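PDB 4YAR: 2-hydroxyethylphosphonate dioxygenase from Streptomyces viridochromogenes, which uses non-heme iron and dioxygen to cleave 2-hydroxyethylphosphonate into hydroxymethylphosphonate and formate during biosynthesis of the antibiotic phosphinothricin tripeptide. Local coordinates for residues N70-H75 with L367-P372. The protein carries 1 engineered substitution. Residues are numbered along the deposited sequence; the frame is centred on the assembly and turned at random.
With CD (cadmium ion), chain D.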
loop_
_atom_site.group_PDB
_atom_site.type_symbol
_atom_site.label_atom_id
_atom_site.label_comp_id
_atom_site.label_asym_id
_atom_site.label_seq_id
_atom_site.Cartn_x
_atom_site.Cartn_y
_atom_site.Cartn_z
ATOM N N ASN A 70 -14.475 -12.870 2.927
ATOM C CA ASN A 70 -15.163 -12.343 4.106
ATOM C C ASN A 70 -14.271 -12.114 5.288
ATOM O O ASN A 70 -14.770 -11.959 6.404
ATOM C CB ASN A 70 -16.387 -13.207 4.475
ATOM C CG ASN A 70 -17.390 -13.219 3.343
ATOM O OD1 ASN A 70 -17.727 -12.171 2.830
ATOM N ND2 ASN A 70 -17.772 -14.397 2.876
ATOM N N LEU A 71 -12.950 -12.116 5.090
ATOM C CA LEU A 71 -12.076 -11.803 6.212
ATOM C C LEU A 71 -12.424 -10.432 6.662
ATOM O O LEU A 71 -12.657 -9.575 5.838
ATOM C CB LEU A 71 -10.567 -11.827 5.847
ATOM C CG LEU A 71 -9.827 -13.133 6.150
ATOM C CD1 LEU A 71 -10.626 -14.369 5.775
ATOM C CD2 LEU A 71 -8.487 -13.063 5.447
ATOM N N THR A 72 -12.364 -10.206 7.955
ATOM C CA THR A 72 -12.546 -8.888 8.533
ATOM C C THR A 72 -11.314 -8.545 9.384
ATOM O O THR A 72 -10.723 -7.491 9.220
ATOM C CB THR A 72 -13.800 -8.815 9.427
ATOM O OG1 THR A 72 -13.704 -9.846 10.434
ATOM C CG2 THR A 72 -15.009 -9.074 8.611
ATOM N N VAL A 73 -11.002 -9.389 10.355
ATOM C CA VAL A 73 -9.925 -9.137 11.316
ATOM C C VAL A 73 -9.135 -10.414 11.486
ATOM O O VAL A 73 -9.718 -11.493 11.569
ATOM C CB VAL A 73 -10.395 -8.636 12.654
ATOM C CG1 VAL A 73 -9.254 -8.613 13.720
ATOM C CG2 VAL A 73 -10.968 -7.255 12.489
ATOM N N VAL A 74 -7.797 -10.275 11.515
ATOM C CA VAL A 74 -6.873 -11.389 11.812
ATOM C C VAL A 74 -6.028 -10.873 12.968
ATOM O O VAL A 74 -5.684 -9.673 12.986
ATOM C CB VAL A 74 -5.951 -11.648 10.605
ATOM C CG1 VAL A 74 -4.860 -12.628 10.989
ATOM C CG2 VAL A 74 -6.818 -12.161 9.444
ATOM N N HIS A 75 -5.733 -11.717 13.953
ATOM C CA HIS A 75 -4.934 -11.287 15.117
ATOM C C HIS A 75 -3.895 -12.357 15.502
ATOM O O HIS A 75 -3.995 -13.522 15.071
ATOM C CB HIS A 75 -5.833 -10.901 16.271
ATOM C CG HIS A 75 -6.835 -11.952 16.597
ATOM N ND1 HIS A 75 -6.506 -13.100 17.288
ATOM C CD2 HIS A 75 -8.157 -12.033 16.319
ATOM C CE1 HIS A 75 -7.586 -13.857 17.406
ATOM N NE2 HIS A 75 -8.589 -13.243 16.805
ATOM N N LEU A 367 -9.384 -5.032 21.209
ATOM C CA LEU A 367 -9.814 -4.651 19.849
ATOM C C LEU A 367 -11.209 -5.245 19.654
ATOM O O LEU A 367 -11.359 -6.447 19.740
ATOM C CB LEU A 367 -8.846 -5.126 18.783
ATOM C CG LEU A 367 -9.311 -5.034 17.294
ATOM C CD1 LEU A 367 -9.413 -3.613 16.817
ATOM C CD2 LEU A 367 -8.302 -5.756 16.401
ATOM N N GLU A 368 -12.170 -4.407 19.365
ATOM C CA GLU A 368 -13.526 -4.847 18.983
ATOM C C GLU A 368 -13.819 -4.605 17.520
ATOM O O GLU A 368 -13.390 -3.569 17.014
ATOM C CB GLU A 368 -14.542 -4.068 19.771
ATOM C CG GLU A 368 -14.364 -4.264 21.241
ATOM C CD GLU A 368 -15.439 -3.565 21.983
ATOM O OE1 GLU A 368 -16.074 -2.604 21.385
ATOM O OE2 GLU A 368 -15.589 -3.959 23.178
ATOM N N TRP A 369 -14.599 -5.496 16.927
ATOM C CA TRP A 369 -15.041 -5.318 15.529
ATOM C C TRP A 369 -16.451 -5.896 15.290
ATOM O O TRP A 369 -16.962 -6.698 16.099
ATOM C CB TRP A 369 -14.013 -5.868 14.544
ATOM C CG TRP A 369 -13.833 -7.334 14.493
ATOM C CD1 TRP A 369 -14.324 -8.198 13.517
ATOM C CD2 TRP A 369 -12.991 -8.121 15.312
ATOM N NE1 TRP A 369 -13.915 -9.455 13.751
ATOM C CE2 TRP A 369 -13.079 -9.446 14.843
ATOM C CE3 TRP A 369 -12.150 -7.837 16.399
ATOM C CZ2 TRP A 369 -12.401 -10.493 15.437
ATOM C CZ3 TRP A 369 -11.525 -8.871 17.015
ATOM C CH2 TRP A 369 -11.638 -10.209 16.507
ATOM N N ASP A 370 -17.006 -5.541 14.135
ATOM C CA ASP A 370 -18.317 -6.021 13.728
ATOM C C ASP A 370 -18.080 -6.852 12.458
ATOM O O ASP A 370 -17.542 -6.384 11.436
ATOM C CB ASP A 370 -19.268 -4.830 13.626
ATOM C CG ASP A 370 -19.500 -4.192 14.973
ATOM O OD1 ASP A 370 -20.084 -4.864 15.859
ATOM O OD2 ASP A 370 -19.079 -3.037 15.176
ATOM N N GLY A 371 -18.303 -8.144 12.593
ATOM C CA GLY A 371 -18.016 -9.057 11.492
ATOM C C GLY A 371 -19.216 -9.862 11.077
ATOM O O GLY A 371 -20.297 -9.672 11.622
ATOM N N PRO A 372 -18.998 -10.833 10.193
ATOM C CA PRO A 372 -20.058 -11.732 9.714
ATOM C C PRO A 372 -20.768 -12.508 10.778
ATOM O O PRO A 372 -21.890 -12.940 10.566
ATOM C CB PRO A 372 -19.311 -12.716 8.821
ATOM C CG PRO A 372 -18.052 -12.000 8.402
ATOM C CD PRO A 372 -17.708 -11.078 9.510
HETATM CD CD CD D . -10.382 -14.984 16.580
HETATM O O HOH W 1 -14.866 -11.536 12.232
#
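A single water links Thr-72 to Trp-369: it lies in the indole plane at the ring edge, accepts the N-H of NE1 at 2.7 Å, and hydrogen-bonds the OG1 hydroxyl of Thr-72, also 2.7 Å away. The bridge satisfies the one polar atom of an otherwise apolar side chain. Val-73 covers one face of the indole. Its CB sits over the centre of the ring system, and its two methyls divide the surface: CG2 makes a CH-pi contact with the five-membered ring, 3.5 Å from the centroid and 11° off the normal, whereas CG1, anti to the backbone N (chi1 170°), spreads over the six-membered ring. Val-73 CG1 also meets Leu-367 CD2 at 4.0 Å. At the far end of the indole, His-75 CD2 comes within 3.9 Å of Trp-369 CH2, while His-75 NE2 binds a cadmium ion, away from the iron site. Toward the loop, Thr-72 CG2 presses against CD of the Pro-372 ring at 3.5 Å, a tight contact. Strand 73-76 pairs through its backbone with strand 385-388, and strand 365-371 with strands 374-380 and 394-397. The axes of 73-75 and 367-371 approach to 9.6 Å, their N-to-C directions 145° apart: face-to-face packing of two antiparallel sheets, consistent with a cupin-like beta-barrel domain.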